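Local coordinates for protein XRE family transcriptional regulator (PDB 6B8W) that probably acts as a DNA-binding transcription factor, this chain being its metal-binding cupin domain without the helix-turn-helix part, at residues Pro26-Ser32 with Lys73-Asn79; Ile40-Ile46 with Pro63-Phe69; Ser21-Gly27 with Ser81-His86. All blocks are in the same frame, centred on the assembly; numbering follows the deposited sequence. Where two conformers were deposited one is given.

Contact 1. Residues Pro26-Ser32 with Lys73-Asn79; sequences PGALSES and KPHAYRN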
loop_
_atom_site.group_PDB
_atom_site.type_symbol
_atom_site.label_atom_id
_atom_site.label_comp_id
_atom_site.label_asym_id
_atom_site.label_seq_id
_atom_site.Cartn_x
_atom_site.Cartn_y
_atom_site.Cartn_z
ATOM N N PRO A 26 5.232 -20.384 2.969
ATOM C CA PRO A 26 6.448 -20.904 2.357
ATOM C C PRO A 26 6.139 -21.986 1.332
ATOM O O PRO A 26 5.304 -22.863 1.589
ATOM C CB PRO A 26 7.204 -21.510 3.545
ATOM C CG PRO A 26 6.761 -20.682 4.693
ATOM C CD PRO A 26 5.320 -20.406 4.440
ATOM N N GLY A 27 6.749 -21.865 0.163
ATOM C CA GLY A 27 6.592 -22.844 -0.910
ATOM C C GLY A 27 5.354 -22.696 -1.770
ATOM O O GLY A 27 5.212 -23.413 -2.757
ATOM N N ALA A 28 4.459 -21.778 -1.406
ATOM C CA ALA A 28 3.239 -21.581 -2.149
ATOM C C ALA A 28 3.476 -20.832 -3.472
ATOM O O ALA A 28 4.336 -19.968 -3.569
ATOM C CB ALA A 28 2.229 -20.838 -1.297
ATOM N N LEU A 29 2.691 -21.213 -4.468
ATOM C CA LEU A 29 2.701 -20.640 -5.799
ATOM C C LEU A 29 1.267 -20.297 -6.163
ATOM O O LEU A 29 0.383 -21.166 -6.095
ATOM C CB LEU A 29 3.225 -21.647 -6.804
ATOM C CG LEU A 29 3.099 -21.280 -8.288
ATOM C CD1 LEU A 29 3.967 -20.097 -8.667
ATOM C CD2 LEU A 29 3.443 -22.500 -9.157
ATOM N N SER A 30 1.049 -19.057 -6.599
ATOM C CA SER A 30 -0.263 -18.608 -7.027
ATOM C C SER A 30 -0.158 -17.964 -8.412
ATOM O O SER A 30 0.614 -17.025 -8.602
ATOM C CB SER A 30 -0.798 -17.588 -6.025
ATOM O OG SER A 30 -2.077 -17.118 -6.394
ATOM N N GLU A 31 -0.921 -18.481 -9.370
ATOM C CA GLU A 31 -0.964 -17.920 -10.712
ATOM C C GLU A 31 -2.160 -16.961 -10.785
ATOM O O GLU A 31 -3.232 -17.251 -10.265
ATOM C CB GLU A 31 -0.995 -19.037 -11.778
ATOM C CG GLU A 31 0.363 -19.748 -11.811
ATOM C CD GLU A 31 0.409 -21.045 -12.600
ATOM O OE1 GLU A 31 -0.534 -21.346 -13.376
ATOM O OE2 GLU A 31 1.437 -21.760 -12.436
ATOM N N SER A 32 -1.961 -15.805 -11.402
ATOM C CA SER A 32 -3.029 -14.802 -11.486
ATOM C C SER A 32 -4.209 -15.293 -12.296
ATOM O O SER A 32 -4.060 -16.135 -13.160
ATOM C CB SER A 32 -2.505 -13.540 -12.157
ATOM O OG SER A 32 -2.086 -13.820 -13.489
ATOM N N LYS A 73 -1.999 -9.509 -18.011
ATOM C CA LYS A 73 -1.065 -10.484 -18.600
ATOM C C LYS A 73 -0.768 -11.557 -17.548
ATOM O O LYS A 73 -0.733 -11.242 -16.365
ATOM C CB LYS A 73 0.227 -9.822 -19.033
ATOM C CG LYS A 73 0.054 -8.704 -20.049
ATOM C CD LYS A 73 -0.573 -9.182 -21.340
ATOM C CE LYS A 73 -0.890 -8.013 -22.245
ATOM N NZ LYS A 73 -1.578 -8.507 -23.461
ATOM N N PRO A 74 -0.541 -12.811 -17.976
ATOM C CA PRO A 74 -0.263 -13.868 -16.980
ATOM C C PRO A 74 0.923 -13.525 -16.083
ATOM O O PRO A 74 1.941 -13.007 -16.553
ATOM C CB PRO A 74 0.050 -15.103 -17.834
ATOM C CG PRO A 74 -0.599 -14.841 -19.152
ATOM C CD PRO A 74 -0.610 -13.349 -19.354
ATOM N N HIS A 75 0.749 -13.720 -14.790
ATOM C CA HIS A 75 1.818 -13.470 -13.827
ATOM C C HIS A 75 1.612 -14.402 -12.667
ATOM O O HIS A 75 0.548 -15.021 -12.564
ATOM C CB HIS A 75 1.882 -12.000 -13.388
ATOM C CG HIS A 75 0.614 -11.447 -12.821
ATOM N ND1 HIS A 75 -0.437 -11.028 -13.612
ATOM C CD2 HIS A 75 0.265 -11.147 -11.545
ATOM C CE1 HIS A 75 -1.394 -10.536 -12.838
ATOM N NE2 HIS A 75 -0.994 -10.602 -11.583
ATOM N N ALA A 76 2.625 -14.501 -11.813
ATOM C CA ALA A 76 2.584 -15.435 -10.720
ATOM C C ALA A 76 3.290 -14.895 -9.507
ATOM O O ALA A 76 4.135 -14.015 -9.605
ATOM C CB ALA A 76 3.195 -16.756 -11.151
ATOM N N TYR A 77 2.922 -15.441 -8.359
ATOM C CA TYR A 77 3.455 -15.026 -7.095
ATOM C C TYR A 77 3.982 -16.285 -6.434
ATOM O O TYR A 77 3.275 -17.272 -6.379
ATOM C CB TYR A 77 2.334 -14.435 -6.217
ATOM C CG TYR A 77 1.421 -13.419 -6.894
ATOM C CD1 TYR A 77 0.358 -13.831 -7.677
ATOM C CD2 TYR A 77 1.572 -12.058 -6.683
ATOM C CE1 TYR A 77 -0.499 -12.918 -8.280
ATOM C CE2 TYR A 77 0.708 -11.131 -7.271
ATOM C CZ TYR A 77 -0.320 -11.568 -8.072
ATOM O OH TYR A 77 -1.202 -10.675 -8.673
ATOM N N ARG A 78 5.189 -16.232 -5.895
ATOM C CA ARG A 78 5.772 -17.409 -5.286
ATOM C C ARG A 78 6.588 -17.049 -4.058
ATOM O O ARG A 78 7.259 -16.021 -4.032
ATOM C CB ARG A 78 6.635 -18.146 -6.321
ATOM C CG ARG A 78 7.165 -19.504 -5.879
ATOM C CD ARG A 78 7.871 -20.239 -7.017
ATOM N NE ARG A 78 9.071 -19.540 -7.465
ATOM C CZ ARG A 78 9.838 -19.900 -8.497
ATOM N NH1 ARG A 78 9.552 -20.971 -9.235
ATOM N NH2 ARG A 78 10.931 -19.196 -8.779
ATOM N N ASN A 79 6.506 -17.916 -3.044
ATOM C CA ASN A 79 7.286 -17.767 -1.825
ATOM C C ASN A 79 8.282 -18.905 -1.755
ATOM O O ASN A 79 7.892 -20.044 -1.516
ATOM C CB ASN A 79 6.391 -17.810 -0.593
ATOM C CG ASN A 79 7.151 -17.498 0.690
ATOM O OD1 ASN A 79 8.372 -17.373 0.674
ATOM N ND2 ASN A 79 6.432 -17.375 1.805
#
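The imidazole of His75 carries Ser32 over one face: Ser32 CB stands 3.4 Å from the ring centroid and only 15° off the ring normal, a CH-pi contact over the centre of the ring. Two partners lie in the plane at its edge. His75 ND1 donates to Lys73 O at 2.8 Å, the acceptor lying 2° out of the ring plane, and at the other nitrogen Tyr77 OH is a weak partner of NE2. A chi1 of 56°, which puts His75 CG between the backbone N and the carbonyl carbon, turns one ring face to Ser32. Phe69 meets this ring edge-to-face. The phenol ring of Tyr77 has the carbonyl oxygen of Ser30 at its edge, Tyr77 CD1 to Ser30 O being 3.3 Å, and also meets the ring of Phe87. Its OH has a stronger partner in Glu41.

The backbones pair as antiparallel strands. Ser30 N donates to Tyr77 O at 2.9 Å, and Ser30 O accepts from Tyr77 N at 2.8 Å. Ser32 N continues the pattern to His75 O, while beyond the strand end Asn79 binds both Ala28 O and Gly27 N through its backbone. Leu29, Glu31, Ala76 and Arg78 face the other way; Leu29 CD1 lies 4.2 Å from Ala76 CB, and Arg78 leads off to a salt bridge with Glu51. His75 and Tyr77 are manganese ligands in this protein, although no metal is bound to this chain here, so this edge of the four-stranded sheet forms one wall of the metal site inside the cupin beta-barrel.

Contact 2. Residues Ile40-Ile46 with Pro63-Phe69; sequences IEHVVVI and PDQGVRF
Arg68 runs alongside His42, and its chain can be followed atom by atom. Arg68 CB lies 3.8 Å from His42 CD2. Arg68 CG then rests over one face of the imidazole, 3.7 Å from the His42 ring centroid and toward the rim. Arg68 CD passes His42 NE2 at 3.6 Å, and CG anti to the backbone N (chi1 -178°) followed by an extended chain carries the guanidinium past the ring, the two planes being 86° apart. There Ile40 CG2 sits over the centre of the guanidinium, 3.9 Å from Arg68 CZ. The charged end reaches Asp12 of the second subunit in a salt bridge.

On the opposite face of the strand pair, Glu41 lies side by side with Phe69. Glu41 CB stands over the ring as a CH-pi contact, Glu41 CD is 3.5 Å from Phe69 CZ, and the carboxylate plane is turned 34° from the ring; its OE2 is hydrogen-bonded to Tyr77 OH and Ser89 OG. Val43 CG2 approaches the ring edge in plane, 3.9 Å from Phe69 CE1.

Paired bonds between Glu41 and Phe69 and between Val43 and Val67 set the antiparallel register; Val45 N to Gln65 O and Asp64 N to Val45 O extend it into the turn. A water donates to both Ile46 O and Asp64 OD1; His88 and Ser21 of the second subunit bind Asp64 OD1 and OD2.

Strand 40-47 lies between 66-70 and 85-92; Val43, Val45, Val67 and Phe69 pack inward on strand 50-54 or 57-61, while His42 and Val44 meet Phe9 of the second subunit.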
loop_
_atom_site.group_PDB
_atom_site.type_symbol
_atom_site.label_atom_id
_atom_site.label_comp_id
_atom_site.label_asym_id
_atom_site.label_seq_id
_atom_site.Cartn_x
_atom_site.Cartn_y
_atom_site.Cartn_z
ATOM N N ILE A 40 -4.175 -2.228 -14.311
ATOM C CA ILE A 40 -2.816 -2.048 -13.830
ATOM C C ILE A 40 -2.758 -2.626 -12.413
ATOM O O ILE A 40 -3.657 -2.400 -11.620
ATOM C CB ILE A 40 -2.373 -0.587 -13.798
ATOM C CG1 ILE A 40 -2.460 0.051 -15.179
ATOM C CG2 ILE A 40 -0.941 -0.472 -13.240
ATOM C CD1 ILE A 40 -1.541 -0.556 -16.233
ATOM N N GLU A 41 -1.703 -3.385 -12.136
ATOM C CA GLU A 41 -1.458 -3.943 -10.831
ATOM C C GLU A 41 -0.114 -3.442 -10.254
ATOM O O GLU A 41 0.874 -3.268 -10.987
ATOM C CB GLU A 41 -1.505 -5.479 -10.850
ATOM C CG GLU A 41 -1.180 -6.102 -9.491
ATOM C CD GLU A 41 -1.472 -7.594 -9.340
ATOM O OE1 GLU A 41 -2.008 -8.238 -10.277
ATOM O OE2 GLU A 41 -1.145 -8.129 -8.242
ATOM N N HIS A 42 -0.116 -3.158 -8.950
ATOM C CA HIS A 42 1.107 -2.814 -8.219
ATOM C C HIS A 42 1.236 -3.874 -7.126
ATOM O O HIS A 42 0.265 -4.206 -6.462
ATOM C CB HIS A 42 1.042 -1.451 -7.498
ATOM C CG HIS A 42 1.052 -0.250 -8.389
ATOM N ND1 HIS A 42 -0.068 0.190 -9.060
ATOM C CD2 HIS A 42 2.031 0.651 -8.660
ATOM C CE1 HIS A 42 0.225 1.292 -9.729
ATOM N NE2 HIS A 42 1.493 1.595 -9.503
ATOM N N VAL A 43 2.429 -4.401 -6.955
ATOM C CA VAL A 43 2.734 -5.300 -5.855
ATOM C C VAL A 43 3.815 -4.592 -5.046
ATOM O O VAL A 43 4.785 -4.065 -5.626
ATOM C CB VAL A 43 3.257 -6.655 -6.344
ATOM C CG1 VAL A 43 3.902 -7.451 -5.215
ATOM C CG2 VAL A 43 2.117 -7.457 -6.956
ATOM N N VAL A 44 3.614 -4.539 -3.731
ATOM C CA VAL A 44 4.579 -3.975 -2.791
ATOM C C VAL A 44 4.747 -4.995 -1.677
ATOM O O VAL A 44 3.758 -5.454 -1.098
ATOM C CB VAL A 44 4.096 -2.646 -2.173
ATOM C CG1 VAL A 44 5.093 -2.143 -1.129
ATOM C CG2 VAL A 44 3.879 -1.600 -3.253
ATOM N N VAL A 45 5.984 -5.380 -1.394
ATOM C CA VAL A 45 6.248 -6.339 -0.311
ATOM C C VAL A 45 6.248 -5.598 1.022
ATOM O O VAL A 45 6.848 -4.542 1.146
ATOM C CB VAL A 45 7.580 -7.080 -0.535
ATOM C CG1 VAL A 45 7.927 -8.000 0.631
ATOM C CG2 VAL A 45 7.500 -7.902 -1.822
ATOM N N ILE A 46 5.566 -6.168 2.007
ATOM C CA ILE A 46 5.468 -5.579 3.338
ATOM C C ILE A 46 6.474 -6.257 4.251
ATOM O O ILE A 46 7.279 -5.581 4.881
ATOM C CB ILE A 46 4.037 -5.709 3.903
ATOM C CG1 ILE A 46 3.014 -5.126 2.917
ATOM C CG2 ILE A 46 3.936 -5.052 5.264
ATOM C CD1 ILE A 46 3.307 -3.735 2.412
ATOM N N PRO A 63 11.104 -6.204 1.291
ATOM C CA PRO A 63 10.196 -5.222 1.907
ATOM C C PRO A 63 10.323 -3.811 1.368
ATOM O O PRO A 63 11.422 -3.301 1.226
ATOM C CB PRO A 63 10.568 -5.300 3.377
ATOM C CG PRO A 63 10.905 -6.765 3.518
ATOM C CD PRO A 63 11.763 -7.012 2.331
ATOM N N ASP A 64 9.164 -3.215 1.077
ATOM C CA ASP A 64 9.019 -1.872 0.511
ATOM C C ASP A 64 9.509 -1.751 -0.941
ATOM O O ASP A 64 9.547 -0.650 -1.493
ATOM C CB ASP A 64 9.558 -0.773 1.450
ATOM C CG ASP A 64 8.576 -0.436 2.585
ATOM O OD1 ASP A 64 7.477 -1.048 2.660
ATOM O OD2 ASP A 64 8.897 0.466 3.392
ATOM N N GLN A 65 9.810 -2.891 -1.572
ATOM C CA GLN A 65 10.139 -2.893 -2.968
ATOM C C GLN A 65 8.858 -3.247 -3.671
ATOM O O GLN A 65 8.034 -3.972 -3.128
ATOM C CB GLN A 65 11.237 -3.889 -3.325
ATOM C CG GLN A 65 12.590 -3.506 -2.718
ATOM C CD GLN A 65 13.698 -4.446 -3.145
ATOM O OE1 GLN A 65 13.444 -5.522 -3.671
ATOM N NE2 GLN A 65 14.921 -4.041 -2.922
ATOM N N GLY A 66 8.694 -2.726 -4.882
ATOM C CA GLY A 66 7.493 -2.963 -5.642
ATOM C C GLY A 66 7.674 -2.980 -7.137
ATOM O O GLY A 66 8.738 -2.671 -7.647
ATOM N N VAL A 67 6.610 -3.359 -7.829
ATOM C CA VAL A 67 6.602 -3.408 -9.271
ATOM C C VAL A 67 5.209 -3.064 -9.755
ATOM O O VAL A 67 4.211 -3.467 -9.139
ATOM C CB VAL A 67 7.067 -4.792 -9.797
ATOM C CG1 VAL A 67 6.235 -5.930 -9.217
ATOM C CG2 VAL A 67 7.043 -4.835 -11.324
ATOM N N ARG A 68 5.152 -2.293 -10.838
ATOM C CA ARG A 68 3.911 -1.890 -11.482
ATOM C C ARG A 68 3.866 -2.604 -12.814
ATOM O O ARG A 68 4.835 -2.554 -13.572
ATOM C CB ARG A 68 3.930 -0.396 -11.729
ATOM C CG ARG A 68 2.678 0.194 -12.348
ATOM C CD ARG A 68 2.996 1.622 -12.728
ATOM N NE ARG A 68 1.879 2.416 -13.219
ATOM C CZ ARG A 68 1.383 2.365 -14.454
ATOM N NH1 ARG A 68 1.838 1.479 -15.342
ATOM N NH2 ARG A 68 0.391 3.185 -14.792
ATOM N N PHE A 69 2.735 -3.234 -13.136
ATOM C CA PHE A 69 2.654 -3.983 -14.375
ATOM C C PHE A 69 1.228 -4.187 -14.858
ATOM O O PHE A 69 0.254 -3.865 -14.158
ATOM C CB PHE A 69 3.346 -5.332 -14.186
ATOM C CG PHE A 69 2.743 -6.162 -13.081
ATOM C CD1 PHE A 69 3.143 -5.991 -11.762
ATOM C CD2 PHE A 69 1.752 -7.086 -13.360
ATOM C CE1 PHE A 69 2.567 -6.741 -10.743
ATOM C CE2 PHE A 69 1.179 -7.850 -12.354
ATOM C CZ PHE A 69 1.583 -7.682 -11.043
HETATM O O HOH W 1 7.766 -2.860 4.571
#

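Contact 3. Residues Ser21-Gly27 with Ser81-His86; sequences SIILAPG and SSRPVH
Ser21 OG and His86 NE2 approach to 2.7 Å, a hydrogen bond in which either may be the donor and the shortest contact between Ser21-Gly27 and Ser81-His86. His86 swings its ring away from its own backbone N (chi1 179°), which brings NE2 to Ser21, and Ile22 O lies at its edge in the ring plane, 3.5 Å from His86 CD2. Next to it the backbones are tightly joined: Leu24 and Val85 exchange two bonds, Leu24 N to Val85 O at 2.9 Å and Val85 N to Leu24 O at 3.0 Å. The buried side of this pair is close as well, Leu24 CB touching Val85 CG1 at 3.7 Å.

The solvent side is held by van der Waals contact without hydrogen bonds between the segments. Ile23 CG2 lies 3.8 Å from Pro84 CB, both residues being exposed. Beyond the strands, the ring of Pro26 lies against the backbone of the 81-84 turn, with Pro26 CB 3.5 Å from Ser81 O and Pro26 CG 3.6 Å from Arg83 C; Asn79 bridges the segments there, its ND2 bonding both Leu24 O and Arg83 O.

Strand 17-24 lies between 3-7 and 85-92 in the five-stranded sheet, Leu24 packing on Met3, and His86 reaches Ile46 on strand 40-47.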
loop_
_atom_site.group_PDB
_atom_site.type_symbol
_atom_site.label_atom_id
_atom_site.label_comp_id
_atom_site.label_asym_id
_atom_site.label_seq_id
_atom_site.Cartn_x
_atom_site.Cartn_y
_atom_site.Cartn_z
ATOM N N SER A 21 -4.451 -7.251 0.789
ATOM C CA SER A 21 -3.349 -7.644 1.633
ATOM C C SER A 21 -3.304 -9.171 1.533
ATOM O O SER A 21 -4.289 -9.851 1.877
ATOM C CB SER A 21 -3.596 -7.200 3.067
ATOM O OG SER A 21 -2.579 -7.709 3.892
ATOM N N ILE A 22 -2.153 -9.697 1.124
ATOM C CA ILE A 22 -2.001 -11.124 0.858
ATOM C C ILE A 22 -0.836 -11.725 1.624
ATOM O O ILE A 22 0.245 -11.150 1.658
ATOM C CB ILE A 22 -1.765 -11.330 -0.650
ATOM C CG1 ILE A 22 -2.935 -10.723 -1.451
ATOM C CG2 ILE A 22 -1.548 -12.809 -0.986
ATOM C CD1 ILE A 22 -2.760 -10.768 -2.953
ATOM N N ILE A 23 -1.067 -12.881 2.236
ATOM C CA ILE A 23 -0.018 -13.607 2.945
ATOM C C ILE A 23 0.134 -14.953 2.203
ATOM O O ILE A 23 -0.829 -15.711 2.078
ATOM C CB ILE A 23 -0.320 -13.813 4.411
ATOM C CG1 ILE A 23 -0.445 -12.436 5.102
ATOM C CG2 ILE A 23 0.798 -14.631 5.053
ATOM C CD1 ILE A 23 -0.870 -12.481 6.556
ATOM N N LEU A 24 1.349 -15.219 1.739
ATOM C CA LEU A 24 1.679 -16.421 0.968
ATOM C C LEU A 24 2.637 -17.277 1.795
ATOM O O LEU A 24 3.720 -16.822 2.206
ATOM C CB LEU A 24 2.289 -15.971 -0.377
ATOM C CG LEU A 24 2.401 -16.873 -1.590
ATOM C CD1 LEU A 24 1.039 -17.433 -2.020
ATOM C CD2 LEU A 24 3.047 -16.093 -2.745
ATOM N N ALA A 25 2.215 -18.511 2.073
ATOM C CA ALA A 25 2.976 -19.438 2.899
ATOM C C ALA A 25 4.232 -19.930 2.196
ATOM O O ALA A 25 4.296 -19.903 0.973
ATOM C CB ALA A 25 2.106 -20.630 3.291
ATOM N N PRO A 26 5.232 -20.384 2.969
ATOM C CA PRO A 26 6.448 -20.904 2.357
ATOM C C PRO A 26 6.139 -21.986 1.332
ATOM O O PRO A 26 5.304 -22.863 1.589
ATOM C CB PRO A 26 7.204 -21.510 3.545
ATOM C CG PRO A 26 6.761 -20.682 4.693
ATOM C CD PRO A 26 5.320 -20.406 4.440
ATOM N N GLY A 27 6.749 -21.865 0.163
ATOM C CA GLY A 27 6.592 -22.844 -0.910
ATOM C C GLY A 27 5.354 -22.696 -1.770
ATOM O O GLY A 27 5.212 -23.413 -2.757
ATOM N N SER A 81 11.037 -18.583 0.291
ATOM C CA SER A 81 11.720 -18.416 1.569
ATOM C C SER A 81 11.115 -19.418 2.565
ATOM O O SER A 81 10.162 -20.139 2.241
ATOM C CB SER A 81 11.525 -16.987 2.120
ATOM O OG SER A 81 10.194 -16.816 2.601
ATOM N N SER A 82 11.623 -19.423 3.787
ATOM C CA SER A 82 11.137 -20.329 4.836
ATOM C C SER A 82 10.116 -19.713 5.833
ATOM O O SER A 82 9.840 -20.303 6.872
ATOM C CB SER A 82 12.327 -20.893 5.590
ATOM O OG SER A 82 13.055 -19.818 6.155
ATOM N N ARG A 83 9.581 -18.538 5.509
ATOM C CA ARG A 83 8.572 -17.891 6.339
ATOM C C ARG A 83 7.517 -17.241 5.454
ATOM O O ARG A 83 7.761 -17.008 4.277
ATOM C CB ARG A 83 9.218 -16.847 7.243
ATOM C CG ARG A 83 9.792 -15.644 6.516
ATOM C CD ARG A 83 10.415 -14.686 7.511
ATOM N NE ARG A 83 10.895 -13.469 6.876
ATOM C CZ ARG A 83 11.998 -13.371 6.134
ATOM N NH1 ARG A 83 12.759 -14.438 5.879
ATOM N NH2 ARG A 83 12.335 -12.190 5.629
ATOM N N PRO A 84 6.334 -16.947 6.016
ATOM C CA PRO A 84 5.309 -16.269 5.196
ATOM C C PRO A 84 5.778 -14.945 4.604
ATOM O O PRO A 84 6.637 -14.273 5.186
ATOM C CB PRO A 84 4.167 -16.009 6.179
ATOM C CG PRO A 84 4.364 -17.002 7.287
ATOM C CD PRO A 84 5.841 -17.251 7.381
ATOM N N VAL A 85 5.259 -14.613 3.432
ATOM C CA VAL A 85 5.543 -13.304 2.831
ATOM C C VAL A 85 4.224 -12.554 2.775
ATOM O O VAL A 85 3.210 -13.105 2.349
ATOM C CB VAL A 85 6.201 -13.371 1.446
ATOM C CG1 VAL A 85 5.355 -14.151 0.444
ATOM C CG2 VAL A 85 6.492 -11.968 0.917
ATOM N N HIS A 86 4.245 -11.312 3.269
ATOM C CA HIS A 86 3.088 -10.444 3.294
ATOM C C HIS A 86 3.296 -9.353 2.251
ATOM O O HIS A 86 4.305 -8.662 2.277
ATOM C CB HIS A 86 2.949 -9.827 4.692
ATOM C CG HIS A 86 1.796 -8.880 4.836
ATOM N ND1 HIS A 86 1.765 -7.904 5.809
ATOM C CD2 HIS A 86 0.666 -8.721 4.107
ATOM C CE1 HIS A 86 0.642 -7.214 5.705
ATOM N NE2 HIS A 86 -0.034 -7.675 4.662
#

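How the contacts relate
From the N terminus, the chain first lays down Ser21-Gly27, which pairs with Ser81-His86, so that contact 3 closes the widest of the three loops. Pro26 and Gly27 belong to contact 1 as well, whose loop runs to Lys73-Asn79 and lies within that of contact 3. Contact 2 closes the innermost loop, between Ile40-Ile46 and Pro63-Phe69, so the three are nested and none cross. Contacts 2 and 3 belong to the five-stranded sheet, joined by Ile46 N to His86 O, and contact 1 to the four-stranded one. Contacts 1 and 2 converge at the manganese site, where Glu41 meets His75 and Tyr77 between the sheets.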